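Local structure of proline-tRNA synthetase class II aaRS (Ybak RNA binding domain plus tRNA synthetase) (Cryptosporidium parvum, 5XIO) at residues E438-E443 and C481-K486. The protein probably attaches L-proline to tRNA(Pro) at the expense of ATP, as a class II aminoacyl-tRNA synthetase of protein biosynthesis. Numbering follows the deposited sequence.
Sequences EEIKKE and CFFCDK. With ZN (zinc ion), chain D.
Ile440 lays its CG1 over one face of the Phe483 ring, 3.8 Å from the ring centroid and 14° off the normal, a CH-pi contact between side chains that run alongside each other in opposite senses. Beyond CG1 the isoleucine chain runs on extended (chi2 175°), which carries CD1 past Phe483 to the second aromatic of the loop, where it lies 3.8 Å from CZ of Phe482 and approaches that ring obliquely. One isoleucine thus serves both consecutive phenylalanines. The neighbouring residue Glu439 adds its CB, 3.6 Å from CE2 of Phe483. At the ring edge, near its plane, CG of Glu443 stands 4.1 Å from CZ of the same phenylalanine, while OE2 of this glutamate forms a salt bridge with Arg446. Phe483 reaches the helix with CG anti to its backbone N (chi1 -168°), and its CB lies above one face of the Phe482 ring, displaced toward the rim. Further out, Phe413 meets Phe483 edge-to-face, while Met461 touches both Ile440 and Phe482. Behind the aromatic pair, Cys481 binds the zinc ion through SG at 2.2 Å, together with Cys431 and Cys436. The Cys481 sulfur also accepts a weak hydrogen bond from Cys484 N (3.3 Å), and the backbone bond from Cys481 N to Lys486 O, 2.8 Å, links the two ends of segment 481-486. Helix 434-446 carries both the zinc ligand Cys436 and the apolar surface that receives the phenylalanines, so metal binding and hydrophobic contact join the same two elements, as befits the zinc-binding C-terminal domain of archaeal/eukaryotic-type prolyl-tRNA synthetases.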
loop_
_atom_site.group_PDB
_atom_site.type_symbol
_atom_site.label_atom_id
_atom_site.label_comp_id
_atom_site.label_asym_id
_atom_site.label_seq_id
_atom_site.Cartn_x
_atom_site.Cartn_y
_atom_site.Cartn_z
ATOM N N GLU A 438 -11.625 -38.457 2.730
ATOM C CA GLU A 438 -10.310 -39.046 2.494
ATOM C C GLU A 438 -10.400 -40.195 1.494
ATOM O O GLU A 438 -9.555 -40.294 0.641
ATOM C CB GLU A 438 -9.630 -39.470 3.790
ATOM C CG GLU A 438 -9.016 -38.305 4.570
ATOM C CD GLU A 438 -9.104 -38.455 6.105
ATOM O OE1 GLU A 438 -10.021 -39.145 6.616
ATOM O OE2 GLU A 438 -8.254 -37.866 6.824
ATOM N N GLU A 439 -11.451 -41.008 1.546
ATOM C CA GLU A 439 -11.592 -42.131 0.586
ATOM C C GLU A 439 -11.847 -41.663 -0.845
ATOM O O GLU A 439 -11.283 -42.221 -1.813
ATOM C CB GLU A 439 -12.646 -43.159 1.049
ATOM C CG GLU A 439 -12.135 -44.008 2.227
ATOM C CD GLU A 439 -12.732 -45.432 2.316
ATOM O OE1 GLU A 439 -12.916 -46.135 1.263
ATOM O OE2 GLU A 439 -12.987 -45.864 3.479
ATOM N N ILE A 440 -12.656 -40.604 -0.970
ATOM C CA ILE A 440 -13.024 -40.075 -2.268
ATOM C C ILE A 440 -11.772 -39.627 -3.021
ATOM O O ILE A 440 -11.632 -39.855 -4.251
ATOM C CB ILE A 440 -14.005 -38.889 -2.127
ATOM C CG1 ILE A 440 -15.327 -39.382 -1.588
ATOM C CG2 ILE A 440 -14.192 -38.174 -3.483
ATOM C CD1 ILE A 440 -16.313 -38.274 -1.295
ATOM N N LYS A 441 -10.914 -38.959 -2.252
ATOM C CA LYS A 441 -9.595 -38.523 -2.665
ATOM C C LYS A 441 -8.701 -39.662 -3.161
ATOM O O LYS A 441 -8.191 -39.597 -4.296
ATOM C CB LYS A 441 -8.906 -37.743 -1.508
ATOM C CG LYS A 441 -8.976 -36.214 -1.668
ATOM C CD LYS A 441 -9.149 -35.439 -0.377
ATOM C CE LYS A 441 -7.847 -34.873 0.160
ATOM N NZ LYS A 441 -8.050 -34.412 1.569
ATOM N N LYS A 442 -8.509 -40.680 -2.311
ATOM C CA LYS A 442 -7.684 -41.872 -2.647
ATOM C C LYS A 442 -8.192 -42.545 -3.916
ATOM O O LYS A 442 -7.416 -42.810 -4.807
ATOM C CB LYS A 442 -7.652 -42.909 -1.489
ATOM C CG LYS A 442 -6.480 -42.801 -0.507
ATOM C CD LYS A 442 -6.099 -44.157 0.129
ATOM N N GLU A 443 -9.509 -42.773 -3.987
ATOM C CA GLU A 443 -10.147 -43.469 -5.106
ATOM C C GLU A 443 -10.019 -42.675 -6.378
ATOM O O GLU A 443 -9.663 -43.225 -7.393
ATOM C CB GLU A 443 -11.653 -43.744 -4.867
ATOM C CG GLU A 443 -12.064 -45.172 -4.480
ATOM C CD GLU A 443 -11.626 -46.261 -5.479
ATOM O OE1 GLU A 443 -12.345 -46.522 -6.486
ATOM O OE2 GLU A 443 -10.563 -46.884 -5.220
ATOM N N CYS A 481 -25.617 -40.811 0.724
ATOM C CA CYS A 481 -24.289 -40.388 0.231
ATOM C C CYS A 481 -24.040 -40.970 -1.210
ATOM O O CYS A 481 -24.435 -42.058 -1.548
ATOM C CB CYS A 481 -23.162 -40.746 1.257
ATOM S SG CYS A 481 -21.496 -40.059 0.921
ATOM N N PHE A 482 -23.417 -40.216 -2.091
ATOM C CA PHE A 482 -23.120 -40.737 -3.433
ATOM C C PHE A 482 -21.987 -41.754 -3.445
ATOM O O PHE A 482 -21.831 -42.470 -4.433
ATOM C CB PHE A 482 -22.852 -39.593 -4.391
ATOM C CG PHE A 482 -21.478 -38.997 -4.273
ATOM C CD1 PHE A 482 -21.052 -38.373 -3.070
ATOM C CD2 PHE A 482 -20.616 -39.037 -5.367
ATOM C CE1 PHE A 482 -19.779 -37.855 -2.949
ATOM C CE2 PHE A 482 -19.354 -38.534 -5.252
ATOM C CZ PHE A 482 -18.928 -37.948 -4.045
ATOM N N PHE A 483 -21.257 -41.823 -2.324
ATOM C CA PHE A 483 -20.062 -42.671 -2.098
ATOM C C PHE A 483 -20.179 -43.640 -0.847
ATOM O O PHE A 483 -20.192 -44.853 -1.005
ATOM C CB PHE A 483 -18.854 -41.701 -1.937
ATOM C CG PHE A 483 -17.523 -42.375 -1.978
ATOM C CD1 PHE A 483 -16.913 -42.666 -3.202
ATOM C CD2 PHE A 483 -16.891 -42.743 -0.821
ATOM C CE1 PHE A 483 -15.685 -43.313 -3.253
ATOM C CE2 PHE A 483 -15.672 -43.392 -0.861
ATOM C CZ PHE A 483 -15.058 -43.678 -2.084
ATOM N N CYS A 484 -20.267 -43.054 0.342
ATOM C CA CYS A 484 -20.445 -43.840 1.554
ATOM C C CYS A 484 -21.854 -44.450 1.568
ATOM O O CYS A 484 -22.686 -44.168 0.698
ATOM C CB CYS A 484 -20.231 -42.973 2.796
ATOM S SG CYS A 484 -20.346 -43.871 4.361
ATOM N N ASP A 485 -22.134 -45.286 2.557
ATOM C CA ASP A 485 -23.460 -45.914 2.622
ATOM C C ASP A 485 -24.467 -45.080 3.458
ATOM O O ASP A 485 -25.680 -45.364 3.474
ATOM C CB ASP A 485 -23.343 -47.333 3.226
ATOM C CG ASP A 485 -24.141 -48.363 2.441
ATOM O OD1 ASP A 485 -24.005 -48.370 1.194
ATOM O OD2 ASP A 485 -24.904 -49.145 3.062
ATOM N N LYS A 486 -23.953 -44.075 4.166
ATOM C CA LYS A 486 -24.748 -43.273 5.061
ATOM C C LYS A 486 -25.769 -42.376 4.372
ATOM O O LYS A 486 -25.754 -42.175 3.161
ATOM C CB LYS A 486 -23.841 -42.400 5.909
ATOM C CG LYS A 486 -22.887 -43.146 6.814
ATOM C CD LYS A 486 -22.125 -42.110 7.635
ATOM C CE LYS A 486 -22.119 -42.432 9.121
ATOM N NZ LYS A 486 -21.781 -41.219 9.920
HETATM ZN ZN ZN D . -20.214 -40.583 2.566
#